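Local coordinates for protein malic enzyme (Entamoeba histolytica, PDB 3NV9) that probably catalyses the oxidative decarboxylation of malate to pyruvate with a nicotinamide adenine dinucleotide as electron acceptor, working as an entangled dimer, at residues Ala121-Tyr126 / Val361-Ile366; Ile413-Ala418 / His447-Ala452; Phe162-Leu167 / Gly369-Arg374; Gly45-Met50 / Ala132-Ile137; Val201-Leu206 / Met382-Ser387. All blocks are in the same frame, centred on the assembly; numbering follows the deposited sequence.

Contact 1: Ala121-Tyr126 / Val361-Ile366; sequences ALLMKY and VGFPGI
Met124 and Pro364 bring two helices into near backbone contact, their CA atoms 5.2 Å apart, where helix 114-128 passes the first turn of helix 363-372. Gly362 occupies the N-cap position, and the two residues that follow it, Phe363 and Pro364, meet the other helix. The Phe363 ring carries most of the interaction. Its CG lies between the backbone N and the carbonyl carbon (chi1 74°), an orientation that sends the ring across Leu123 and Met124 at about right angles to both side chains. Two points along the Met124 chain meet the CD2-CE2 bond of the ring: CG comes to 3.5 Å from Phe363 CE2, and the extended chain then brings the methyl CE to 4.0 Å from Phe363 CD2. Leu123 takes the end of the ring, with CB and CD1 each 4.0 Å from Phe363 CZ. Beside this cluster the Pro364 ring approaches the main chain instead, its CG lying 4.2 Å from Leu123 O. The contact is apolar and buried, an example of an aromatic group filling the seam between two helices of different family regions. Around it, Phe363 also meets Asp193 on helix 193-213, Met124 rests on Ala132 of strand 131-136, and Leu123 reaches Phe61 of the second subunit, which places the seam between helix, sheet and dimer interface.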
# COMPACT_ATOMS: atom_id res chain seq x y z
N ALA A 121 6.58 7.84 -2.65
CA ALA A 121 5.68 7.60 -1.56
C ALA A 121 6.32 8.17 -0.30
O ALA A 121 5.60 8.71 0.52
CB ALA A 121 5.43 6.14 -1.37
N LEU A 122 7.66 7.98 -0.15
CA LEU A 122 8.40 8.47 1.02
C LEU A 122 8.18 10.01 1.10
O LEU A 122 7.84 10.55 2.18
CB LEU A 122 9.92 8.15 0.91
CG LEU A 122 10.84 8.94 1.88
CD1 LEU A 122 10.63 8.44 3.37
CD2 LEU A 122 12.36 8.92 1.54
N LEU A 123 8.30 10.67 -0.05
CA LEU A 123 8.13 12.15 -0.09
C LEU A 123 6.71 12.63 0.15
O LEU A 123 6.47 13.72 0.67
CB LEU A 123 8.62 12.73 -1.41
CG LEU A 123 10.09 12.58 -1.75
CD1 LEU A 123 10.40 13.11 -3.20
CD2 LEU A 123 11.02 13.21 -0.67
N MET A 124 5.74 11.85 -0.29
CA MET A 124 4.34 12.27 -0.03
C MET A 124 4.08 12.29 1.48
O MET A 124 3.33 13.12 2.00
CB MET A 124 3.39 11.33 -0.73
CG MET A 124 3.24 11.74 -2.22
SD MET A 124 2.35 10.45 -3.05
CE MET A 124 2.85 10.78 -4.78
N LYS A 125 4.69 11.36 2.18
CA LYS A 125 4.47 11.33 3.61
C LYS A 125 5.22 12.47 4.29
O LYS A 125 4.61 13.23 5.02
CB LYS A 125 4.88 10.00 4.23
CG LYS A 125 4.61 9.97 5.74
CD LYS A 125 3.13 9.92 6.06
CE LYS A 125 2.94 9.59 7.52
NZ LYS A 125 1.51 9.29 7.78
N TYR A 126 6.51 12.61 3.99
CA TYR A 126 7.36 13.51 4.72
C TYR A 126 7.21 15.00 4.36
O TYR A 126 7.49 15.87 5.17
CB TYR A 126 8.79 13.02 4.61
CG TYR A 126 9.73 13.62 5.61
CD1 TYR A 126 9.61 13.33 6.95
CD2 TYR A 126 10.77 14.45 5.22
CE1 TYR A 126 10.51 13.86 7.90
CE2 TYR A 126 11.67 15.00 6.16
CZ TYR A 126 11.52 14.69 7.50
OH TYR A 126 12.35 15.22 8.48
N VAL A 361 8.68 19.00 -5.38
CA VAL A 361 8.42 20.27 -4.77
C VAL A 361 7.01 20.87 -5.14
O VAL A 361 6.67 22.01 -4.77
CB VAL A 361 9.73 21.12 -4.99
CG1 VAL A 361 9.61 22.21 -5.92
CG2 VAL A 361 10.40 21.43 -3.66
N GLY A 362 6.18 20.08 -5.84
CA GLY A 362 4.81 20.47 -6.21
C GLY A 362 3.81 19.37 -5.92
O GLY A 362 2.75 19.62 -5.36
N PHE A 363 4.14 18.11 -6.20
CA PHE A 363 3.14 17.04 -5.90
C PHE A 363 2.62 16.88 -4.43
O PHE A 363 1.41 16.61 -4.21
CB PHE A 363 3.49 15.70 -6.58
CG PHE A 363 4.66 14.94 -5.94
CD1 PHE A 363 5.81 14.71 -6.67
CD2 PHE A 363 4.54 14.36 -4.68
CE1 PHE A 363 6.86 13.99 -6.13
CE2 PHE A 363 5.57 13.59 -4.14
CZ PHE A 363 6.76 13.43 -4.86
N PRO A 364 3.49 17.08 -3.41
CA PRO A 364 2.97 16.87 -2.04
C PRO A 364 1.85 17.85 -1.72
O PRO A 364 0.83 17.48 -1.10
CB PRO A 364 4.20 17.10 -1.14
CG PRO A 364 5.36 16.79 -2.05
CD PRO A 364 4.95 17.26 -3.42
N GLY A 365 2.03 19.07 -2.20
CA GLY A 365 1.09 20.17 -1.98
C GLY A 365 -0.13 20.03 -2.87
O GLY A 365 -1.24 20.17 -2.39
N ILE A 366 0.06 19.73 -4.15
CA ILE A 366 -1.11 19.47 -5.03
C ILE A 366 -2.04 18.35 -4.52
O ILE A 366 -3.24 18.56 -4.33
CB ILE A 366 -0.66 19.26 -6.51
CG1 ILE A 366 -0.01 20.53 -7.02
CG2 ILE A 366 -1.82 18.89 -7.44
CD1 ILE A 366 0.88 20.34 -8.33

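Contact 2: Ile413-Ala418 / His447-Ala452; sequences IFPKEA and HDIKEA
Ile449 reaches Pro415 through two torsions: CG1 lies beside the backbone N (chi1 -73°), and an extended second torsion (161°) carries the methyl CD1 outward to the neighbouring helix. That methyl does all the touching from its side. It settles 3.8 Å from Pro415 CD and 4.0 Å from Pro415 N, so it rests where the proline ring joins the main chain, and it lies 4.1 Å from Phe414 CB as well. Phe414 offers little else here, because its ring turns off toward other partners; one face is covered by Ile413 CG2, 3.7 Å above the plane and offset toward the rim. The pair illustrates how helices that follow each other in the chain, here 413-428 and 438-461, can be joined by a single branched residue set against the first turn of its partner. Their CA atoms are nearest at Pro415 and Ile449, 7.8 Å apart. Further residues of helix 438-461, Tyr442, Ala445 and Glu446, also lie against Pro415, while the Phe414 side chain meets Pro364 of helix 363-372 and Leu127 of helix 114-128. The polar residues of 447-452 have other partners. Lys450 NZ forms a salt bridge, weak as a hydrogen bond, with Glu451 OE2, Asp448 OD2 forms a salt bridge with Lys368 NZ, and Glu451 OE1 is hydrogen-bonded to His464 of the second subunit.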
# COMPACT_ATOMS: atom_id res chain seq x y z
N ILE A 413 6.44 25.19 2.48
CA ILE A 413 5.91 25.26 1.11
C ILE A 413 4.61 24.50 1.06
O ILE A 413 3.64 24.90 0.38
CB ILE A 413 6.90 24.57 0.07
CG1 ILE A 413 8.15 25.40 -0.18
CG2 ILE A 413 6.23 24.31 -1.27
CD1 ILE A 413 9.32 24.54 -0.72
N PHE A 414 4.54 23.35 1.72
CA PHE A 414 3.50 22.42 1.28
C PHE A 414 2.09 22.67 1.82
O PHE A 414 1.17 22.48 1.09
CB PHE A 414 3.96 20.98 1.39
CG PHE A 414 5.26 20.78 0.75
CD1 PHE A 414 5.35 20.71 -0.63
CD2 PHE A 414 6.41 20.76 1.51
CE1 PHE A 414 6.60 20.63 -1.26
CE2 PHE A 414 7.67 20.63 0.92
CZ PHE A 414 7.77 20.57 -0.48
N PRO A 415 1.93 23.12 3.07
CA PRO A 415 0.59 23.53 3.50
C PRO A 415 0.12 24.75 2.76
O PRO A 415 -1.08 24.91 2.52
CB PRO A 415 0.72 23.78 5.04
CG PRO A 415 2.22 23.97 5.23
CD PRO A 415 2.90 23.12 4.18
N LYS A 416 1.04 25.60 2.34
CA LYS A 416 0.64 26.74 1.55
C LYS A 416 0.17 26.27 0.13
O LYS A 416 -0.91 26.69 -0.35
CB LYS A 416 1.78 27.75 1.49
CG LYS A 416 1.64 28.84 0.50
CD LYS A 416 2.96 29.59 0.46
CE LYS A 416 2.94 30.77 -0.56
NZ LYS A 416 2.14 31.92 0.06
N GLU A 417 0.96 25.41 -0.54
CA GLU A 417 0.47 24.78 -1.80
C GLU A 417 -0.89 24.17 -1.58
O GLU A 417 -1.77 24.36 -2.37
CB GLU A 417 1.42 23.71 -2.39
CG GLU A 417 2.69 24.30 -2.93
CD GLU A 417 3.65 23.27 -3.51
OE1 GLU A 417 3.50 22.08 -3.24
OE2 GLU A 417 4.58 23.67 -4.25
N ALA A 418 -1.07 23.47 -0.47
CA ALA A 418 -2.28 22.70 -0.28
C ALA A 418 -3.48 23.63 -0.21
O ALA A 418 -4.53 23.34 -0.80
CB ALA A 418 -2.16 21.85 1.00
N HIS A 447 -1.07 20.53 10.10
CA HIS A 447 -1.15 19.62 11.21
C HIS A 447 -0.75 18.21 10.79
O HIS A 447 -0.01 17.54 11.51
CB HIS A 447 -2.56 19.61 11.80
CG HIS A 447 -2.76 18.54 12.84
ND1 HIS A 447 -3.48 17.39 12.58
CD2 HIS A 447 -2.31 18.43 14.11
CE1 HIS A 447 -3.49 16.62 13.67
NE2 HIS A 447 -2.78 17.22 14.61
N ASP A 448 -1.20 17.77 9.61
CA ASP A 448 -0.81 16.45 9.09
C ASP A 448 0.71 16.27 8.78
O ASP A 448 1.31 15.24 9.10
CB ASP A 448 -1.67 16.05 7.89
CG ASP A 448 -3.13 15.76 8.26
OD1 ASP A 448 -3.53 15.83 9.46
OD2 ASP A 448 -3.90 15.44 7.34
N ILE A 449 1.30 17.28 8.18
CA ILE A 449 2.67 17.27 7.72
C ILE A 449 3.58 17.32 8.94
O ILE A 449 4.48 16.48 9.06
CB ILE A 449 2.87 18.50 6.78
CG1 ILE A 449 2.16 18.25 5.45
CG2 ILE A 449 4.32 18.83 6.58
CD1 ILE A 449 1.89 19.47 4.64
N LYS A 450 3.29 18.24 9.87
CA LYS A 450 3.94 18.29 11.20
C LYS A 450 3.86 16.98 12.01
O LYS A 450 4.84 16.55 12.58
CB LYS A 450 3.36 19.48 12.01
CG LYS A 450 3.83 19.60 13.48
CD LYS A 450 3.02 20.74 14.23
CE LYS A 450 2.61 20.36 15.67
NZ LYS A 450 1.57 19.23 15.68
N GLU A 451 2.69 16.37 12.07
CA GLU A 451 2.55 15.07 12.71
C GLU A 451 3.41 13.99 12.01
O GLU A 451 4.02 13.14 12.67
CB GLU A 451 1.08 14.62 12.69
CG GLU A 451 0.20 15.07 13.91
CD GLU A 451 0.90 14.89 15.27
OE1 GLU A 451 1.20 13.73 15.66
OE2 GLU A 451 1.19 15.92 15.94
N ALA A 452 3.48 14.04 10.69
CA ALA A 452 4.21 13.02 9.93
C ALA A 452 5.70 13.18 10.14
O ALA A 452 6.41 12.20 10.41
CB ALA A 452 3.84 13.08 8.41

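Contact 3: Phe162-Leu167 / Gly369-Arg374; sequences FGAINL and GALIVR
Leu371, in the last turn of a helix closed by a Schellman motif, packs on Gly163, just before strand 164-167 of a parallel sheet, and on Ala164, the first residue of that strand. One methyl does the work. CD2 lies 3.4 Å from Gly163 O and 3.6 Å from Gly163 C, so it presses on a peptide group as much as on a side chain. It also comes to 4.0 Å from Ala164 CB, the apolar part of the meeting. With chi1 at -76° the leucine's CG stands beside its own backbone N; CD1 runs on anti to CA (chi2 178°), and CD2, the other branch, turns back onto Gly163 and Ala164. The backbones themselves stay apart, Gly163 CA and Leu371 CA being 6.8 Å from each other. The same leucine also touches Asn91 and Val93, which brings it against the adjoining strand 92-97. Three residues further on, Ala375 N bonds to Ala370 O, and Arg374 N makes a weak bond to Leu371 O. This is the Schellman motif, with Arg374 as its C-prime residue in left-handed conformation (phi 53°), and it closes helix 363-372 where Leu371 meets strands 164-167 and 92-97 of the parallel sheet.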
# COMPACT_ATOMS: atom_id res chain seq x y z
N PHE A 162 -8.36 3.79 -2.89
CA PHE A 162 -7.57 5.03 -2.81
C PHE A 162 -8.41 6.30 -2.83
O PHE A 162 -9.56 6.31 -3.30
CB PHE A 162 -6.51 5.10 -3.94
CG PHE A 162 -5.43 4.09 -3.81
CD1 PHE A 162 -4.37 4.28 -2.92
CD2 PHE A 162 -5.46 2.93 -4.56
CE1 PHE A 162 -3.38 3.34 -2.80
CE2 PHE A 162 -4.47 1.97 -4.45
CZ PHE A 162 -3.43 2.17 -3.55
N GLY A 163 -7.79 7.38 -2.33
CA GLY A 163 -8.38 8.69 -2.26
C GLY A 163 -7.91 9.48 -3.43
O GLY A 163 -8.54 10.47 -3.78
N ALA A 164 -6.76 9.08 -4.02
CA ALA A 164 -6.36 9.57 -5.33
C ALA A 164 -5.40 8.62 -6.02
O ALA A 164 -4.83 7.74 -5.38
CB ALA A 164 -5.71 10.94 -5.21
N ILE A 165 -5.19 8.84 -7.33
CA ILE A 165 -4.20 8.08 -8.02
C ILE A 165 -3.14 8.98 -8.60
O ILE A 165 -3.45 9.97 -9.26
CB ILE A 165 -4.76 7.24 -9.24
CG1 ILE A 165 -5.80 6.23 -8.79
CG2 ILE A 165 -3.58 6.66 -10.05
CD1 ILE A 165 -5.30 5.25 -7.81
N ASN A 166 -1.88 8.60 -8.37
CA ASN A 166 -0.77 9.38 -8.83
C ASN A 166 0.01 8.57 -9.86
O ASN A 166 0.93 7.81 -9.51
CB ASN A 166 0.06 9.81 -7.59
CG ASN A 166 1.38 10.46 -7.95
OD1 ASN A 166 2.41 9.77 -7.96
ND2 ASN A 166 1.37 11.78 -8.23
N LEU A 167 -0.38 8.71 -11.12
CA LEU A 167 0.32 8.04 -12.23
C LEU A 167 1.74 8.57 -12.34
O LEU A 167 1.96 9.77 -12.24
CB LEU A 167 -0.42 8.24 -13.58
CG LEU A 167 -1.92 7.88 -13.65
CD1 LEU A 167 -2.62 8.54 -14.83
CD2 LEU A 167 -2.12 6.33 -13.70
N GLY A 369 -3.81 19.15 -1.14
CA GLY A 369 -4.90 20.11 -1.32
C GLY A 369 -6.09 19.38 -1.89
O GLY A 369 -7.25 19.55 -1.40
N ALA A 370 -5.82 18.59 -2.93
CA ALA A 370 -6.90 17.89 -3.61
C ALA A 370 -7.62 16.90 -2.74
O ALA A 370 -8.83 16.71 -2.91
CB ALA A 370 -6.38 17.21 -4.88
N LEU A 371 -6.88 16.24 -1.85
CA LEU A 371 -7.43 15.25 -0.95
C LEU A 371 -8.36 15.91 0.10
O LEU A 371 -9.45 15.36 0.45
CB LEU A 371 -6.33 14.45 -0.26
CG LEU A 371 -5.60 13.34 -1.06
CD1 LEU A 371 -4.51 12.73 -0.21
CD2 LEU A 371 -6.62 12.22 -1.53
N ILE A 372 -7.96 17.09 0.59
CA ILE A 372 -8.68 17.73 1.70
C ILE A 372 -10.12 18.14 1.32
O ILE A 372 -11.06 17.85 2.02
CB ILE A 372 -7.85 18.91 2.28
CG1 ILE A 372 -6.84 18.37 3.34
CG2 ILE A 372 -8.78 19.93 2.84
CD1 ILE A 372 -5.64 19.26 3.60
N VAL A 373 -10.26 18.76 0.16
CA VAL A 373 -11.55 19.23 -0.34
C VAL A 373 -12.13 18.24 -1.38
O VAL A 373 -13.08 18.57 -2.11
CB VAL A 373 -11.41 20.62 -1.02
CG1 VAL A 373 -11.05 21.68 0.00
CG2 VAL A 373 -10.35 20.55 -2.14
N ARG A 374 -11.54 17.05 -1.49
CA ARG A 374 -12.08 16.02 -2.37
C ARG A 374 -12.29 16.53 -3.83
O ARG A 374 -13.34 16.37 -4.39
CB ARG A 374 -13.38 15.43 -1.78
CG ARG A 374 -13.15 14.67 -0.45
CD ARG A 374 -14.31 13.75 -0.12
NE ARG A 374 -14.70 13.00 -1.33
CZ ARG A 374 -15.93 12.69 -1.70
NH1 ARG A 374 -16.98 13.05 -0.95
NH2 ARG A 374 -16.11 12.03 -2.84

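Contact 4: Gly45-Met50 / Ala132-Ile137; sequences GKIQIM and AVPICI
Apolar packing dominates, and it converges on one methyl, Ile47 CD1. This group meets the Pro134 ring end-on, 3.8 Å from its CD, and lies more loosely by Val133, 4.3 Å from CG1. CG1 of Ile47 sits between its backbone N and carbonyl carbon (chi1 70°), and from there an extended second torsion aims CD1 at strand 131-136. A second kind of contact, between carbon and backbone oxygen, is made by the same methyl, which rests 3.7 Å from Ala132 O. Polar pairing does not join the two strands: their short axes pass 8.9 Å apart, inclined by 125° between their N-to-C directions. Backbone bonds of each go to other partners. Val133 and Ile135 pair with strand 92-97 inside the parallel sheet, whereas the N atoms of Lys46 and Ile47 both bond to Glu118 OE1 on helix 114-128. Residues 47 to 50 join an antiparallel ladder with a strand of the second subunit, and Ile49 N also bonds to Asp131 of that subunit. Such a strand, packed by its side chain on its own subunit's sheet while its backbone pairs with another chain, is consistent with the intersubunit beta pairing of an entangled dimer.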
# COMPACT_ATOMS: atom_id res chain seq x y z
N GLY A 45 14.65 -0.85 1.64
CA GLY A 45 13.59 0.05 1.19
C GLY A 45 13.58 1.35 1.96
O GLY A 45 14.59 1.68 2.59
N LYS A 46 12.46 2.06 1.92
CA LYS A 46 12.40 3.41 2.45
C LYS A 46 11.19 3.65 3.33
O LYS A 46 11.27 4.50 4.20
CB LYS A 46 12.49 4.44 1.33
CG LYS A 46 13.96 4.54 0.72
CD LYS A 46 13.98 5.41 -0.53
CE LYS A 46 13.11 4.77 -1.72
NZ LYS A 46 13.65 5.18 -3.03
N ILE A 47 10.10 2.93 3.08
CA ILE A 47 8.82 3.14 3.79
C ILE A 47 8.29 1.86 4.47
O ILE A 47 8.69 0.75 4.15
CB ILE A 47 7.71 3.79 2.90
CG1 ILE A 47 7.24 2.79 1.84
CG2 ILE A 47 8.24 5.00 2.18
CD1 ILE A 47 6.04 3.32 0.95
N GLN A 48 7.38 2.03 5.42
CA GLN A 48 6.82 0.94 6.15
C GLN A 48 5.39 1.27 6.52
O GLN A 48 4.93 2.38 6.37
CB GLN A 48 7.65 0.67 7.40
CG GLN A 48 7.72 1.87 8.35
CD GLN A 48 8.30 1.53 9.74
OE1 GLN A 48 8.21 0.39 10.22
NE2 GLN A 48 8.94 2.52 10.35
N ILE A 49 4.66 0.29 6.99
CA ILE A 49 3.33 0.55 7.48
C ILE A 49 3.41 0.72 8.99
O ILE A 49 4.28 0.17 9.63
CB ILE A 49 2.37 -0.57 7.03
CG1 ILE A 49 1.76 -0.26 5.66
CG2 ILE A 49 1.19 -0.68 7.99
CD1 ILE A 49 2.72 -0.12 4.54
N MET A 50 2.51 1.49 9.57
CA MET A 50 2.50 1.66 11.04
C MET A 50 1.06 1.90 11.52
O MET A 50 0.29 2.52 10.81
CB MET A 50 3.38 2.86 11.35
CG MET A 50 3.72 3.08 12.77
SD MET A 50 4.89 1.85 13.43
CE MET A 50 6.29 2.35 12.42
N ALA A 132 0.96 6.89 1.16
CA ALA A 132 1.05 6.51 -0.25
C ALA A 132 1.92 5.26 -0.37
O ALA A 132 2.80 5.04 0.46
CB ALA A 132 1.61 7.61 -1.03
N VAL A 133 1.60 4.39 -1.34
CA VAL A 133 2.42 3.25 -1.56
C VAL A 133 2.75 3.07 -3.06
O VAL A 133 1.98 3.43 -3.92
CB VAL A 133 1.85 1.96 -0.95
CG1 VAL A 133 1.97 1.98 0.57
CG2 VAL A 133 0.47 1.66 -1.44
N PRO A 134 3.93 2.53 -3.35
CA PRO A 134 4.19 2.23 -4.77
C PRO A 134 3.19 1.15 -5.29
O PRO A 134 2.85 0.19 -4.54
CB PRO A 134 5.64 1.73 -4.76
CG PRO A 134 5.95 1.37 -3.30
CD PRO A 134 4.91 1.94 -2.42
N ILE A 135 2.67 1.33 -6.52
CA ILE A 135 1.90 0.26 -7.19
C ILE A 135 2.50 0.05 -8.55
O ILE A 135 2.09 0.69 -9.49
CB ILE A 135 0.43 0.64 -7.35
CG1 ILE A 135 -0.20 0.97 -6.00
CG2 ILE A 135 -0.40 -0.49 -8.06
CD1 ILE A 135 -0.54 -0.25 -5.15
N CYS A 136 3.53 -0.79 -8.63
CA CYS A 136 4.24 -1.09 -9.91
C CYS A 136 3.62 -2.33 -10.59
O CYS A 136 3.53 -3.39 -10.01
CB CYS A 136 5.73 -1.31 -9.65
SG CYS A 136 6.55 0.22 -9.33
N ILE A 137 3.14 -2.16 -11.81
CA ILE A 137 2.36 -3.20 -12.47
C ILE A 137 2.98 -3.57 -13.78
O ILE A 137 3.75 -2.79 -14.36
CB ILE A 137 0.93 -2.74 -12.77
CG1 ILE A 137 0.92 -1.66 -13.90
CG2 ILE A 137 0.23 -2.31 -11.45
CD1 ILE A 137 -0.50 -1.11 -14.28

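Contact 5: Val201-Leu206 / Met382-Ser387; sequences VTLAGL and MAIAAS
Ala204 and Ser387 form the innermost shell, with CA atoms only 4.4 Å apart. Ala204 CB presses on the main chain of the other helix, 3.3 Å from Ser387 O, and Ser387 CB returns the approach at 3.8 Å from Ala204 N. Next to this pair Leu203 wraps the serine: its CB is 3.7 Å from Ser387 OG, and its CD2 continues to Ile384, where it lies 4.0 Å from CG1. Leu203 reaches that far because its CG is set opposite the backbone N (chi1 -179°), and it crosses the isoleucine at a slant. The hydroxyl amid these carbons is satisfied across the interface, one turn before Ala204 on helix 193-213, as Ser387 OG donates to the carbonyl oxygen of Ser200; that bond holds the serine against the helix. A companion bond links Ser200 OG with Ala383 O, so Ser200 ties the two helices twice. Farther out, Leu203 meets Ala241 and Ile384 meets Thr240, near the end of helix 229-240. The short axes run 8.3 Å apart at 39°, a close, roughly parallel pairing, probably allowed by the small Ala204 and Ser387, which lies in the NAD-binding region of this Rossmann-fold enzyme.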
# COMPACT_ATOMS: atom_id res chain seq x y z
N VAL A 201 5.99 22.84 -11.19
CA VAL A 201 7.23 23.40 -10.62
C VAL A 201 8.05 24.08 -11.70
O VAL A 201 8.84 24.99 -11.41
CB VAL A 201 8.11 22.31 -9.96
CG1 VAL A 201 7.34 21.71 -8.78
CG2 VAL A 201 8.43 21.16 -10.97
N THR A 202 7.90 23.62 -12.95
CA THR A 202 8.64 24.30 -14.03
C THR A 202 8.20 25.76 -14.20
O THR A 202 9.03 26.66 -14.25
CB THR A 202 8.59 23.59 -15.40
OG1 THR A 202 8.87 22.20 -15.25
CG2 THR A 202 9.64 24.20 -16.30
N LEU A 203 6.89 25.97 -14.29
CA LEU A 203 6.29 27.29 -14.23
C LEU A 203 6.77 28.06 -12.97
O LEU A 203 7.19 29.21 -13.08
CB LEU A 203 4.74 27.21 -14.26
CG LEU A 203 4.08 28.60 -14.22
CD1 LEU A 203 4.66 29.60 -15.25
CD2 LEU A 203 2.61 28.51 -14.37
N ALA A 204 6.73 27.44 -11.79
CA ALA A 204 7.20 28.16 -10.57
C ALA A 204 8.61 28.70 -10.71
O ALA A 204 8.88 29.91 -10.43
CB ALA A 204 7.08 27.29 -9.31
N GLY A 205 9.54 27.84 -11.13
CA GLY A 205 10.92 28.32 -11.35
C GLY A 205 11.04 29.44 -12.39
O GLY A 205 11.70 30.45 -12.18
N LEU A 206 10.38 29.25 -13.52
CA LEU A 206 10.30 30.26 -14.56
C LEU A 206 9.81 31.61 -14.02
O LEU A 206 10.37 32.65 -14.35
CB LEU A 206 9.31 29.75 -15.64
CG LEU A 206 9.08 30.66 -16.84
CD1 LEU A 206 10.32 30.80 -17.68
CD2 LEU A 206 7.94 30.08 -17.63
N MET A 382 -5.39 24.44 -10.91
CA MET A 382 -4.94 23.98 -9.62
C MET A 382 -3.43 23.81 -9.66
O MET A 382 -2.74 24.28 -8.75
CB MET A 382 -5.62 22.66 -9.29
CG MET A 382 -7.02 22.86 -8.75
SD MET A 382 -7.89 21.29 -8.82
CE MET A 382 -7.10 20.38 -7.44
N ALA A 383 -2.91 23.18 -10.73
CA ALA A 383 -1.47 23.07 -10.92
C ALA A 383 -0.79 24.42 -10.90
O ALA A 383 0.31 24.55 -10.38
CB ALA A 383 -1.13 22.38 -12.21
N ILE A 384 -1.43 25.42 -11.50
CA ILE A 384 -0.86 26.77 -11.61
C ILE A 384 -0.89 27.48 -10.24
O ILE A 384 0.02 28.17 -9.86
CB ILE A 384 -1.55 27.60 -12.72
CG1 ILE A 384 -1.09 27.09 -14.12
CG2 ILE A 384 -1.26 29.11 -12.55
CD1 ILE A 384 -1.93 27.56 -15.32
N ALA A 385 -1.94 27.27 -9.48
CA ALA A 385 -2.00 27.86 -8.15
C ALA A 385 -0.78 27.35 -7.31
O ALA A 385 -0.14 28.12 -6.61
CB ALA A 385 -3.35 27.46 -7.49
N ALA A 386 -0.48 26.05 -7.41
CA ALA A 386 0.67 25.50 -6.69
C ALA A 386 1.93 26.17 -7.14
O ALA A 386 2.81 26.44 -6.29
CB ALA A 386 0.78 23.97 -6.82
N SER A 387 2.04 26.48 -8.45
CA SER A 387 3.22 27.17 -8.97
C SER A 387 3.38 28.54 -8.35
O SER A 387 4.49 28.93 -8.01
CB SER A 387 3.17 27.41 -10.48
OG SER A 387 2.81 26.28 -11.20

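All five contacts are buried, and none has a hydrogen bond or salt bridge between its own two segments. Contacts 1 and 3 use opposite ends of helix 363-372, the first its N-terminal turn and an aromatic ring, the second its closing turn and a methyl on a peptide. Contact 2 lies about 10 Å from contact 1, centre to centre, and touches it through Glu417. Contacts 3 and 4 reach the same parallel sheet at different strands. Contact 5 touches contacts 1, 2 and 3 but is about 27 Å from contact 4 between centres, and has the closest CA approach of the helix pairs, through small residues. Contacts 1, 2 and 4 also border the second subunit; 3 and 5 do not.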